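Local atomic coordinates of probable ferredoxin-dependent nitrite reductase NirA (PDB entry 1ZJ8), a protein that reduces sulfite to sulfide with electrons from ferredoxin, using a siroheme and a [4Fe-4S] cluster, probably for the biosynthesis of sulfur-containing amino acids and cofactors. Residues Asp174-Val179 against Ala213-Lys218. Residues are numbered along the deposited sequence; the frame is centred on the assembly and turned at random.
Sequences DCPRVV and ADLPRK. With SRM (siroheme), chain E.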
loop_
_atom_site.group_PDB
_atom_site.type_symbol
_atom_site.label_atom_id
_atom_site.label_comp_id
_atom_site.label_asym_id
_atom_site.label_seq_id
_atom_site.Cartn_x
_atom_site.Cartn_y
_atom_site.Cartn_z
ATOM N N ASP A 174 -1.711 -14.100 -6.824
ATOM C CA ASP A 174 -3.040 -14.482 -6.312
ATOM C C ASP A 174 -2.928 -15.225 -4.962
ATOM O O ASP A 174 -3.143 -16.449 -4.878
ATOM C CB ASP A 174 -3.764 -15.348 -7.357
ATOM C CG ASP A 174 -4.184 -14.557 -8.609
ATOM O OD1 ASP A 174 -3.761 -13.379 -8.768
ATOM O OD2 ASP A 174 -4.953 -15.124 -9.432
ATOM N N CYS A 175 -2.600 -14.447 -3.919
ATOM C CA CYS A 175 -2.112 -14.957 -2.627
ATOM C C CYS A 175 -1.924 -13.792 -1.637
ATOM O O CYS A 175 -2.022 -12.634 -2.030
ATOM C CB CYS A 175 -0.781 -15.648 -2.871
ATOM S SG CYS A 175 0.286 -14.648 -3.918
ATOM N N PRO A 176 -1.677 -14.085 -0.349
ATOM C CA PRO A 176 -1.550 -12.997 0.651
ATOM C C PRO A 176 -0.333 -12.089 0.487
ATOM O O PRO A 176 0.820 -12.558 0.426
ATOM C CB PRO A 176 -1.486 -13.740 2.000
ATOM C CG PRO A 176 -2.005 -15.121 1.718
ATOM C CD PRO A 176 -1.577 -15.408 0.291
ATOM N N ARG A 177 -0.608 -10.791 0.426
ATOM C CA ARG A 177 0.430 -9.782 0.281
ATOM C C ARG A 177 0.962 -9.477 1.666
ATOM O O ARG A 177 0.505 -10.071 2.637
ATOM C CB ARG A 177 -0.153 -8.520 -0.375
ATOM C CG ARG A 177 -0.877 -8.771 -1.707
ATOM C CD ARG A 177 0.052 -9.515 -2.666
ATOM N NE ARG A 177 -0.468 -9.660 -4.022
ATOM C CZ ARG A 177 -0.477 -8.700 -4.943
ATOM N NH1 ARG A 177 -0.032 -7.463 -4.676
ATOM N NH2 ARG A 177 -0.971 -8.978 -6.143
ATOM N N VAL A 178 1.925 -8.555 1.753
ATOM C CA VAL A 178 2.379 -8.019 3.045
ATOM C C VAL A 178 1.264 -7.875 4.087
ATOM O O VAL A 178 0.193 -7.364 3.807
ATOM C CB VAL A 178 2.985 -6.587 2.929
ATOM C CG1 VAL A 178 4.474 -6.626 2.791
ATOM C CG2 VAL A 178 2.340 -5.811 1.815
ATOM N N VAL A 179 1.549 -8.293 5.304
ATOM C CA VAL A 179 0.695 -7.975 6.414
ATOM C C VAL A 179 1.141 -6.627 6.971
ATOM O O VAL A 179 2.301 -6.476 7.365
ATOM C CB VAL A 179 0.846 -9.009 7.545
ATOM C CG1 VAL A 179 -0.143 -8.691 8.684
ATOM C CG2 VAL A 179 0.677 -10.440 7.018
ATOM N N ALA A 213 -1.469 -20.452 -1.320
ATOM C CA ALA A 213 -0.760 -20.009 -2.505
ATOM C C ALA A 213 -1.660 -19.829 -3.734
ATOM O O ALA A 213 -1.202 -19.311 -4.741
ATOM C CB ALA A 213 0.385 -20.967 -2.814
ATOM N N ASP A 214 -2.922 -20.255 -3.672
ATOM C CA ASP A 214 -3.822 -20.112 -4.825
ATOM C C ASP A 214 -5.193 -19.649 -4.367
ATOM O O ASP A 214 -6.045 -20.456 -3.940
ATOM C CB ASP A 214 -3.908 -21.432 -5.612
ATOM C CG ASP A 214 -4.760 -21.332 -6.887
ATOM O OD1 ASP A 214 -5.277 -20.237 -7.212
ATOM O OD2 ASP A 214 -4.908 -22.372 -7.566
ATOM N N LEU A 215 -5.383 -18.332 -4.456
ATOM C CA LEU A 215 -6.629 -17.681 -4.060
ATOM C C LEU A 215 -7.289 -17.043 -5.297
ATOM O O LEU A 215 -6.643 -16.870 -6.347
ATOM C CB LEU A 215 -6.371 -16.626 -2.966
ATOM C CG LEU A 215 -5.372 -16.950 -1.852
ATOM C CD1 LEU A 215 -5.297 -15.790 -0.887
ATOM C CD2 LEU A 215 -5.747 -18.199 -1.111
ATOM N N PRO A 216 -8.591 -16.725 -5.189
ATOM C CA PRO A 216 -9.321 -16.035 -6.243
ATOM C C PRO A 216 -8.612 -14.788 -6.768
ATOM O O PRO A 216 -8.742 -14.461 -7.957
ATOM C CB PRO A 216 -10.621 -15.624 -5.544
ATOM C CG PRO A 216 -10.820 -16.631 -4.460
ATOM C CD PRO A 216 -9.458 -17.066 -4.040
ATOM N N ARG A 217 -7.913 -14.084 -5.875
ATOM C CA ARG A 217 -7.079 -12.951 -6.254
ATOM C C ARG A 217 -6.102 -12.581 -5.144
ATOM O O ARG A 217 -5.888 -13.361 -4.199
ATOM C CB ARG A 217 -7.973 -11.758 -6.583
ATOM C CG ARG A 217 -8.043 -11.431 -8.053
ATOM C CD ARG A 217 -8.448 -9.968 -8.242
ATOM N NE ARG A 217 -8.118 -9.464 -9.568
ATOM C CZ ARG A 217 -6.881 -9.262 -9.997
ATOM N NH1 ARG A 217 -5.820 -9.514 -9.222
ATOM N NH2 ARG A 217 -6.712 -8.807 -11.225
ATOM N N LYS A 218 -5.497 -11.395 -5.276
ATOM C CA LYS A 218 -4.659 -10.824 -4.225
ATOM C C LYS A 218 -5.473 -10.591 -2.946
ATOM O O LYS A 218 -6.693 -10.356 -3.001
ATOM C CB LYS A 218 -3.988 -9.523 -4.709
ATOM C CG LYS A 218 -4.925 -8.357 -4.986
ATOM C CD LYS A 218 -4.171 -7.040 -5.177
ATOM C CE LYS A 218 -3.863 -6.726 -6.645
ATOM N NZ LYS A 218 -2.979 -5.517 -6.777
HETATM FE FE SRM E . -0.963 -1.958 -6.525
HETATM C CHA SRM E . -1.192 -3.377 -9.624
HETATM C CHB SRM E . 1.797 -0.326 -7.493
HETATM C CHC SRM E . -0.723 -0.646 -3.556
HETATM C CHD SRM E . -4.405 -1.700 -6.383
HETATM N NA SRM E . 0.198 -2.022 -8.151
HETATM C C1A SRM E . 0.023 -2.753 -9.275
HETATM C C2A SRM E . 1.247 -2.842 -10.134
HETATM C CMA SRM E . 1.963 -4.128 -9.854
HETATM C CDA SRM E . 0.953 -2.608 -11.590
HETATM C CEA SRM E . 0.908 -3.768 -12.533
HETATM O O3A SRM E . 0.055 -4.643 -12.356
HETATM O O4A SRM E . 1.712 -3.859 -13.472
HETATM C C3A SRM E . 2.017 -1.672 -9.624
HETATM C CAA SRM E . 3.489 -1.893 -9.528
HETATM C CBA SRM E . 3.997 -1.438 -10.871
HETATM C CCA SRM E . 5.372 -0.867 -10.755
HETATM O O1A SRM E . 5.645 -0.142 -9.774
HETATM O O2A SRM E . 6.215 -1.155 -11.639
HETATM C C4A SRM E . 1.324 -1.328 -8.350
HETATM N NB SRM E . 0.395 -0.833 -5.656
HETATM C C1B SRM E . 1.503 -0.262 -6.133
HETATM C C2B SRM E . 2.370 0.407 -5.105
HETATM C CMB SRM E . 3.846 0.217 -5.317
HETATM C CDB SRM E . 2.076 1.869 -5.161
HETATM C CEB SRM E . 2.820 2.772 -4.242
HETATM O O3B SRM E . 3.653 3.609 -4.653
HETATM O O4B SRM E . 2.584 2.652 -3.040
HETATM C C3B SRM E . 1.798 -0.224 -3.854
HETATM C CAB SRM E . 2.485 -1.529 -3.545
HETATM C CBB SRM E . 2.400 -1.876 -2.090
HETATM C CCB SRM E . 2.886 -3.279 -1.862
HETATM O O1B SRM E . 4.002 -3.490 -1.395
HETATM O O2B SRM E . 2.171 -4.246 -2.105
HETATM C C4B SRM E . 0.425 -0.593 -4.348
HETATM N NC SRM E . -2.263 -1.208 -5.308
HETATM C C1C SRM E . -2.008 -0.869 -4.027
HETATM C C2C SRM E . -3.121 -0.396 -3.345
HETATM C CDC SRM E . -3.205 0.309 -2.033
HETATM C CEC SRM E . -3.294 -0.440 -0.761
HETATM O O3C SRM E . -3.115 -1.680 -0.749
HETATM O O4C SRM E . -3.563 0.235 0.243
HETATM C C3C SRM E . -4.143 -0.665 -4.205
HETATM C CAC SRM E . -5.537 -0.308 -3.806
HETATM C CBC SRM E . -6.239 -1.079 -2.708
HETATM C CCC SRM E . -6.766 -2.381 -3.285
HETATM O O1C SRM E . -5.972 -3.306 -3.608
HETATM O O2C SRM E . -8.011 -2.469 -3.441
HETATM C C4C SRM E . -3.617 -1.213 -5.347
HETATM N ND SRM E . -2.486 -2.747 -7.599
HETATM C C1D SRM E . -3.759 -2.345 -7.453
HETATM C C2D SRM E . -4.474 -2.661 -8.624
HETATM C CAD SRM E . -5.964 -2.949 -8.621
HETATM C CBD SRM E . -6.420 -4.366 -8.462
HETATM C CCD SRM E . -7.864 -4.753 -8.317
HETATM O O1D SRM E . -8.205 -5.262 -7.226
HETATM O O2D SRM E . -8.690 -4.568 -9.251
HETATM C C3D SRM E . -3.574 -3.271 -9.481
HETATM C CDD SRM E . -3.945 -4.164 -10.633
HETATM C CED SRM E . -4.390 -5.599 -10.453
HETATM O O3D SRM E . -4.248 -6.185 -9.379
HETATM O O4D SRM E . -4.914 -6.229 -11.383
HETATM C C4D SRM E . -2.349 -3.320 -8.834
#
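Leu215 N donates to Asp174 O (3.0 Å, N-H...O angle 161°) as the backbones draw together, the CA atoms of Asp174 and Arg217 lying 4.3 Å apart. The bond joins the two entry points of a beta-alpha-beta unit, in which the parallel neighbours 176-181 and 219-224 are connected through helix 196-206, and illustrates how loops at strand starts can bring side chains to a cofactor. Behind the bond, Leu215 CD1 rests 3.7 Å from Cys175 CA and meets Pro176 CD, the two side chains crossing nearly at right angles, with Phe288 and Trp281 of helix 277-291 packing nearby. The Asp174 side chain lies against Leu215 O and Arg217 while OD2 takes salt bridges from Arg297 and Lys41; Arg217 NH1 contributes charge alone, 4.4 Å from Asp174 OD1, which lies well out of the guanidinium plane with no N-H pointing at it. Arg217 NE is held by the carbonyl of Arg297, and its NH2 comes 3.1 Å from siroheme O4D. Nearer the iron, Lys218 CB lies over one face of the Arg177 guanidinium, 3.4 Å from Arg177 NH2, with CD further along toward the rim. A bend at chi2 (-54°) turns that guanidinium toward the preceding loop, where NE bonds to Gly173 O. Arg177 NH2 and Lys218 NZ are 4.1 Å apart, consistent with holding an anion such as sulfite, as in related sulfite reductases. Although the exact placement of its chain end is uncertain in this model, Lys218, turned by its chi3 bend (94°), extends toward the macrocycle until NZ stands 4.1 Å from the siroheme iron.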